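PDB 4OQJ: PKS from Streptomyces albus, which probably catalyses decarboxylative condensation of acyl units as a ketosynthase of an "AT-less" type I polyketide synthase in oxazolomycin biosynthesis. Local coordinates for residues A569-E572 and H573-C577; A605-L608 and A609-S613; W680-F683 and H684-E687. All blocks are in the same frame, centred on the assembly; numbering follows the deposited sequence.

Overall arrangement
Three short helical neighbourhoods, met in series along the chain, illustrate how a small region is assembled from local contacts. Contact 1 (569-577) lies within helix 568-581 and closes no loop. Contact 2 (605-613) follows at the end of helix 594-610, and contact 3 (680-687) spans the short helix 680-684 and the turn that follows. None nests in or crosses another, yet they are chained in space. Contact 2 touches contact 1 through Arg606 and Trp611, and contact 3 through Gly610 and Trp611; contacts 1 and 3 stay apart, their nearest atoms about 8 Å from each other. Trp611 thus joins helix 568-581 to helix 680-684.

Contact 1 of 3, residues A569-E572 and H573-C577; sequences AFRE and HFDRC
Phe570 and Phe574, one helical turn apart, run out together from the helix. CZ of Phe570 comes within 3.5 Å of CD2 of Phe574, and the ring planes differ by 29°. The offset leaves little face-to-face overlap; over one face of the Phe570 ring lies CB of Phe574. Both side chains have CG anti to the backbone N (chi1 176° in Phe570 and -168° in Phe574), which sends the two rings out alongside each other. The main chain beneath them is regular: Phe574 N binds Phe570 O at 2.8 Å, and Asp575 N binds Arg571 O at 3.0 Å.

A polar cluster occupies another side of the helix. Glu572, extended beyond CG, places its carboxylate carbon CD over one face of the His573 ring, displaced toward the rim and 4.2 Å from CE1 of His573, the two planes nearly parallel. Its OE2 also makes a long salt bridge to NE of Arg576, 3.8 Å away, the carboxylate and guanidinium planes nearly perpendicular.

Farther out, helices 557-566, 585-590 and 594-610 receive the phenylalanine rings, His573 packs on Arg606, and Arg571 NH2 is bound by the carbonyl of Tyr564. The helix is therefore amphipathic: its aromatic side is buried against the neighbouring helices, held by van der Waals contact, while the carboxylate of Glu572 probably offers nearby positive charge a diffuse attraction more than a tight pairing.

Contact 2 of 3, residues A605-L608 and A609-S613; sequences ARAL and AGWGS
Leu608 O is gripped by two backbone amides at the end of helix 594-610: Ser613 N donates to it at 3.0 Å, and Trp611 N adds a weak bond. With Gly612 N bound to Ala609 O at 2.8 Å, this is a Schellman motif, and Gly612, at a phi of 100°, is its C-prime residue. The positive phi turns the chain back so that Ser613 N can reach the carbonyl of Leu608. CB of Ser613 is brought along, packing 3.9 Å from CB of Leu608.

Before this cap the helix keeps its usual pattern, Gly610 N meeting Arg606 O at 2.9 Å. The Arg606 side chain is bent at chi2 and chi3, which folds the guanidinium forward, toward the C-terminal end of the helix, until NH1 touches CB of Ala609, 3.6 Å away. Ser613 OG, for its part, is held by Asp676 and by the amide of Ala615.

Trp611 carries the hydrophobic part. Its indole packs on Leu664 and Ile668 of helix 660-673 and on Ala569 of helix 568-581, and Leu608 leans on the same helix 660-673. Within the turn, CZ3 of the indole lies 4.2 Å from CB of Ala607, and Ala607 O sits over one face of the ring system, 3.3 Å from CD2 of Trp611.

Contact 3 of 3, residues W680-F683 and H684-E687; sequences WTVF and HQGE
Phe683 and His684, neighbours in sequence, form a T-shaped pair: the edge of the phenyl ring points at the face of the imidazole, the planes at 90°. CD2 of Phe683 makes the approach, 3.7 Å from NE2 of His684 and displaced toward the rim of that ring. The two side chains leave the backbone differently. Phe683 has CG anti to its amide nitrogen (chi1 -174°), whereas CG of His684 lies anti to its carbonyl carbon (chi1 -72°), which carries the imidazole back beside the helix, with CD2 3.2 Å from Trp680 O.

His684 ND1 donates to OE2 of Glu687 at 2.9 Å in a nearly straight bond, the oxygen close to the ring plane and met on the anti side of the carboxylate, somewhat out of its plane. This His-carboxylate bond spans the type I turn from His684 to Glu687 and holds the rotation of the ring. One water links the same OE2 to Phe683 O through a weak second bond; another joins Phe683 O, at 2.9 Å, to the amide of Gly686. Gln685, extended beyond CG, runs alongside Val682, NE2 3.9 Å from CG1 of Val682.

Glu687 also forms a salt bridge with Arg465 on strand 465-471. Trp680 packs on that strand, on helix 496-505 and on helix 660-673, while Phe683 meets helix 660-673 as well and the edge-to-face partner Trp611, just beyond helix 594-610.

Contact 1 of 3, residues A569-E572 and H573-C577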
loop_
_atom_site.group_PDB
_atom_site.type_symbol
_atom_site.label_atom_id
_atom_site.label_comp_id
_atom_site.label_asym_id
_atom_site.label_seq_id
_atom_site.Cartn_x
_atom_site.Cartn_y
_atom_site.Cartn_z
ATOM N N ALA A 569 -40.901 12.392 -20.948
ATOM C CA ALA A 569 -40.452 13.783 -20.874
ATOM C C ALA A 569 -41.250 14.656 -21.838
ATOM O O ALA A 569 -41.580 15.806 -21.539
ATOM C CB ALA A 569 -38.959 13.874 -21.173
ATOM N N PHE A 570 -41.578 14.100 -22.996
ATOM C CA PHE A 570 -42.384 14.826 -23.969
ATOM C C PHE A 570 -43.767 15.063 -23.399
ATOM O O PHE A 570 -44.284 16.178 -23.433
ATOM C CB PHE A 570 -42.482 14.050 -25.288
ATOM C CG PHE A 570 -43.383 14.695 -26.310
ATOM C CD1 PHE A 570 -42.888 15.657 -27.179
ATOM C CD2 PHE A 570 -44.720 14.339 -26.403
ATOM C CE1 PHE A 570 -43.707 16.249 -28.116
ATOM C CE2 PHE A 570 -45.548 14.930 -27.341
ATOM C CZ PHE A 570 -45.040 15.885 -28.203
ATOM N N ARG A 571 -44.355 13.992 -22.875
ATOM C CA ARG A 571 -45.713 14.015 -22.340
ATOM C C ARG A 571 -45.851 15.102 -21.281
ATOM O O ARG A 571 -46.820 15.864 -21.295
ATOM C CB ARG A 571 -46.068 12.634 -21.767
ATOM C CG ARG A 571 -47.537 12.410 -21.533
ATOM C CD ARG A 571 -47.875 10.936 -21.324
ATOM N NE ARG A 571 -47.006 10.275 -20.348
ATOM C CZ ARG A 571 -46.127 9.307 -20.622
ATOM N NH1 ARG A 571 -45.414 8.782 -19.642
ATOM N NH2 ARG A 571 -45.962 8.842 -21.859
ATOM N N GLU A 572 -44.865 15.191 -20.388
ATOM C CA GLU A 572 -44.850 16.228 -19.354
ATOM C C GLU A 572 -44.956 17.628 -19.951
ATOM O O GLU A 572 -45.864 18.386 -19.618
ATOM C CB GLU A 572 -43.577 16.141 -18.500
ATOM C CG GLU A 572 -43.454 17.279 -17.468
ATOM C CD GLU A 572 -42.081 17.373 -16.816
ATOM O OE1 GLU A 572 -41.302 16.394 -16.882
ATOM O OE2 GLU A 572 -41.783 18.444 -16.238
ATOM N N HIS A 573 -44.017 17.979 -20.820
ATOM C CA HIS A 573 -43.972 19.335 -21.371
ATOM C C HIS A 573 -45.114 19.625 -22.337
ATOM O O HIS A 573 -45.532 20.777 -22.488
ATOM C CB HIS A 573 -42.634 19.568 -22.058
ATOM C CG HIS A 573 -41.470 19.463 -21.125
ATOM N ND1 HIS A 573 -41.243 20.379 -20.124
ATOM C CD2 HIS A 573 -40.490 18.535 -21.020
ATOM C CE1 HIS A 573 -40.163 20.026 -19.445
ATOM N NE2 HIS A 573 -39.688 18.912 -19.968
ATOM N N PHE A 574 -45.624 18.597 -23.004
ATOM C CA PHE A 574 -46.759 18.805 -23.896
ATOM C C PHE A 574 -48.004 19.148 -23.077
ATOM O O PHE A 574 -48.761 20.047 -23.440
ATOM C CB PHE A 574 -47.011 17.569 -24.770
ATOM C CG PHE A 574 -47.981 17.812 -25.897
ATOM C CD1 PHE A 574 -49.339 17.679 -25.700
ATOM C CD2 PHE A 574 -47.526 18.185 -27.152
ATOM C CE1 PHE A 574 -50.228 17.909 -26.735
ATOM C CE2 PHE A 574 -48.396 18.414 -28.180
ATOM C CZ PHE A 574 -49.755 18.277 -27.977
ATOM N N ASP A 575 -48.222 18.418 -21.985
ATOM C CA ASP A 575 -49.350 18.689 -21.098
ATOM C C ASP A 575 -49.293 20.127 -20.601
ATOM O O ASP A 575 -50.286 20.853 -20.644
ATOM C CB ASP A 575 -49.358 17.726 -19.908
ATOM C CG ASP A 575 -49.929 16.362 -20.254
ATOM O OD1 ASP A 575 -50.546 16.215 -21.333
ATOM O OD2 ASP A 575 -49.773 15.431 -19.430
ATOM N N ARG A 576 -48.118 20.543 -20.145
ATOM C CA ARG A 576 -47.969 21.881 -19.594
ATOM C C ARG A 576 -48.097 22.947 -20.679
ATOM O O ARG A 576 -48.641 24.021 -20.432
ATOM C CB ARG A 576 -46.633 21.997 -18.861
ATOM C CG ARG A 576 -46.543 21.047 -17.662
ATOM C CD ARG A 576 -45.286 21.252 -16.822
ATOM N NE ARG A 576 -45.152 20.208 -15.804
ATOM C CZ ARG A 576 -45.776 20.211 -14.625
ATOM N NH1 ARG A 576 -46.592 21.209 -14.285
ATOM N NH2 ARG A 576 -45.580 19.207 -13.776
ATOM N N CYS A 577 -47.625 22.646 -21.884
ATOM C CA CYS A 577 -47.780 23.569 -23.004
ATOM C C CYS A 577 -49.246 23.717 -23.401
ATOM O O CYS A 577 -49.689 24.805 -23.746
ATOM C CB CYS A 577 -46.972 23.101 -24.212
ATOM S SG CYS A 577 -47.183 24.151 -25.655
#

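Contact 2 of 3, residues A605-L608 and A609-S613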
loop_
_atom_site.group_PDB
_atom_site.type_symbol
_atom_site.label_atom_id
_atom_site.label_comp_id
_atom_site.label_asym_id
_atom_site.label_seq_id
_atom_site.Cartn_x
_atom_site.Cartn_y
_atom_site.Cartn_z
ATOM N N ALA A 605 -38.507 20.564 -27.813
ATOM C CA ALA A 605 -37.413 21.447 -27.405
ATOM C C ALA A 605 -37.183 21.412 -25.896
ATOM O O ALA A 605 -36.041 21.349 -25.443
ATOM C CB ALA A 605 -37.677 22.874 -27.857
ATOM N N ARG A 606 -38.257 21.446 -25.117
ATOM C CA ARG A 606 -38.121 21.381 -23.664
ATOM C C ARG A 606 -37.588 20.015 -23.205
ATOM O O ARG A 606 -36.839 19.929 -22.235
ATOM C CB ARG A 606 -39.458 21.674 -22.983
ATOM C CG ARG A 606 -40.025 23.071 -23.242
ATOM C CD ARG A 606 -38.985 24.175 -23.098
ATOM N NE ARG A 606 -38.458 24.276 -21.739
ATOM C CZ ARG A 606 -37.228 24.687 -21.429
ATOM N NH1 ARG A 606 -36.354 25.024 -22.374
ATOM N NH2 ARG A 606 -36.865 24.748 -20.158
ATOM N N ALA A 607 -37.965 18.944 -23.895
ATOM C CA ALA A 607 -37.475 17.626 -23.517
ATOM C C ALA A 607 -35.969 17.565 -23.778
ATOM O O ALA A 607 -35.216 17.042 -22.963
ATOM C CB ALA A 607 -38.207 16.534 -24.278
ATOM N N LEU A 608 -35.533 18.128 -24.901
ATOM C CA LEU A 608 -34.112 18.179 -25.216
ATOM C C LEU A 608 -33.367 18.959 -24.151
ATOM O O LEU A 608 -32.275 18.563 -23.746
ATOM C CB LEU A 608 -33.859 18.823 -26.577
ATOM C CG LEU A 608 -34.327 18.054 -27.815
ATOM C CD1 LEU A 608 -34.192 18.949 -29.038
ATOM C CD2 LEU A 608 -33.537 16.766 -27.996
ATOM N N ALA A 609 -33.957 20.076 -23.713
ATOM C CA ALA A 609 -33.326 20.938 -22.711
ATOM C C ALA A 609 -33.155 20.180 -21.404
ATOM O O ALA A 609 -32.084 20.223 -20.789
ATOM C CB ALA A 609 -34.140 22.201 -22.491
ATOM N N GLY A 610 -34.212 19.478 -20.999
ATOM C CA GLY A 610 -34.178 18.631 -19.814
ATOM C C GLY A 610 -33.126 17.530 -19.880
ATOM O O GLY A 610 -32.684 17.016 -18.850
ATOM N N TRP A 611 -32.721 17.161 -21.090
ATOM C CA TRP A 611 -31.681 16.150 -21.283
ATOM C C TRP A 611 -30.313 16.798 -21.464
ATOM O O TRP A 611 -29.334 16.130 -21.822
ATOM C CB TRP A 611 -32.027 15.270 -22.484
ATOM C CG TRP A 611 -33.178 14.354 -22.224
ATOM C CD1 TRP A 611 -33.522 13.779 -21.034
ATOM C CD2 TRP A 611 -34.149 13.920 -23.172
ATOM N NE1 TRP A 611 -34.648 13.008 -21.188
ATOM C CE2 TRP A 611 -35.051 13.074 -22.496
ATOM C CE3 TRP A 611 -34.351 14.167 -24.536
ATOM C CZ2 TRP A 611 -36.139 12.476 -23.129
ATOM C CZ3 TRP A 611 -35.426 13.570 -25.164
ATOM C CH2 TRP A 611 -36.303 12.729 -24.460
ATOM N N GLY A 612 -30.259 18.106 -21.225
ATOM C CA GLY A 612 -29.008 18.834 -21.193
ATOM C C GLY A 612 -28.643 19.616 -22.436
ATOM O O GLY A 612 -27.601 20.273 -22.468
ATOM N N SER A 613 -29.481 19.567 -23.463
ATOM C CA SER A 613 -29.171 20.280 -24.696
ATOM C C SER A 613 -29.016 21.761 -24.424
ATOM O O SER A 613 -29.789 22.342 -23.655
ATOM C CB SER A 613 -30.260 20.084 -25.747
ATOM O OG SER A 613 -29.997 20.907 -26.874
#

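Contact 3 of 3, residues W680-F683 and H684-E687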
loop_
_atom_site.group_PDB
_atom_site.type_symbol
_atom_site.label_atom_id
_atom_site.label_comp_id
_atom_site.label_asym_id
_atom_site.label_seq_id
_atom_site.Cartn_x
_atom_site.Cartn_y
_atom_site.Cartn_z
ATOM N N TRP A 680 -26.343 12.186 -20.211
ATOM C CA TRP A 680 -26.795 10.822 -20.448
ATOM C C TRP A 680 -27.317 10.163 -19.178
ATOM O O TRP A 680 -28.114 9.234 -19.252
ATOM C CB TRP A 680 -25.668 10.004 -21.052
ATOM C CG TRP A 680 -25.350 10.444 -22.421
ATOM C CD1 TRP A 680 -24.223 11.080 -22.827
ATOM C CD2 TRP A 680 -26.179 10.298 -23.587
ATOM N NE1 TRP A 680 -24.285 11.329 -24.177
ATOM C CE2 TRP A 680 -25.480 10.863 -24.667
ATOM C CE3 TRP A 680 -27.446 9.744 -23.819
ATOM C CZ2 TRP A 680 -26.003 10.902 -25.965
ATOM C CZ3 TRP A 680 -27.964 9.774 -25.111
ATOM C CH2 TRP A 680 -27.244 10.353 -26.163
ATOM N N THR A 681 -26.890 10.652 -18.016
ATOM C CA THR A 681 -27.418 10.140 -16.758
ATOM C C THR A 681 -28.884 10.493 -16.631
ATOM O O THR A 681 -29.717 9.637 -16.302
ATOM C CB THR A 681 -26.640 10.676 -15.542
ATOM O OG1 THR A 681 -25.305 10.181 -15.602
ATOM C CG2 THR A 681 -27.274 10.206 -14.239
ATOM N N VAL A 682 -29.219 11.746 -16.916
ATOM C CA VAL A 682 -30.621 12.150 -16.889
ATOM C C VAL A 682 -31.396 11.429 -17.993
ATOM O O VAL A 682 -32.534 10.997 -17.800
ATOM C CB VAL A 682 -30.785 13.676 -17.057
ATOM C CG1 VAL A 682 -32.266 14.052 -17.070
ATOM C CG2 VAL A 682 -30.071 14.410 -15.933
ATOM N N PHE A 683 -30.782 11.306 -19.162
ATOM C CA PHE A 683 -31.444 10.658 -20.283
ATOM C C PHE A 683 -31.899 9.229 -19.958
ATOM O O PHE A 683 -32.976 8.807 -20.386
ATOM C CB PHE A 683 -30.514 10.633 -21.488
ATOM C CG PHE A 683 -31.156 10.113 -22.727
ATOM C CD1 PHE A 683 -32.079 10.887 -23.419
ATOM C CD2 PHE A 683 -30.844 8.856 -23.206
ATOM C CE1 PHE A 683 -32.674 10.415 -24.568
ATOM C CE2 PHE A 683 -31.441 8.373 -24.365
ATOM C CZ PHE A 683 -32.352 9.157 -25.043
ATOM N N HIS A 684 -31.069 8.491 -19.215
ATOM C CA HIS A 684 -31.348 7.082 -18.887
ATOM C C HIS A 684 -31.990 6.875 -17.503
ATOM O O HIS A 684 -32.220 5.738 -17.094
ATOM C CB HIS A 684 -30.051 6.267 -18.985
ATOM C CG HIS A 684 -29.589 6.050 -20.391
ATOM N ND1 HIS A 684 -30.233 5.192 -21.262
ATOM C CD2 HIS A 684 -28.572 6.599 -21.096
ATOM C CE1 HIS A 684 -29.622 5.214 -22.432
ATOM N NE2 HIS A 684 -28.613 6.065 -22.359
ATOM N N GLN A 685 -32.281 7.973 -16.803
ATOM C CA GLN A 685 -32.951 7.958 -15.487
ATOM C C GLN A 685 -34.061 6.924 -15.297
ATOM O O GLN A 685 -34.003 6.089 -14.394
ATOM C CB GLN A 685 -33.585 9.321 -15.220
ATOM C CG GLN A 685 -32.883 10.176 -14.219
ATOM C CD GLN A 685 -33.480 11.573 -14.159
ATOM O OE1 GLN A 685 -34.561 11.827 -14.703
ATOM N NE2 GLN A 685 -32.778 12.487 -13.504
ATOM N N GLY A 686 -35.088 7.013 -16.138
ATOM C CA GLY A 686 -36.321 6.282 -15.915
ATOM C C GLY A 686 -36.258 4.775 -16.093
ATOM O O GLY A 686 -37.297 4.105 -16.056
ATOM N N GLU A 687 -35.053 4.239 -16.283
ATOM C CA GLU A 687 -34.892 2.820 -16.556
ATOM C C GLU A 687 -33.717 2.234 -15.783
ATOM O O GLU A 687 -32.799 2.955 -15.399
ATOM C CB GLU A 687 -34.711 2.579 -18.061
ATOM C CG GLU A 687 -33.674 3.472 -18.740
ATOM C CD GLU A 687 -33.609 3.248 -20.245
ATOM O OE1 GLU A 687 -34.311 2.340 -20.745
ATOM O OE2 GLU A 687 -32.862 3.980 -20.928
HETATM O O HOH W 1 -33.695 6.338 -22.530
HETATM O O HOH W 2 -35.149 7.791 -18.814
#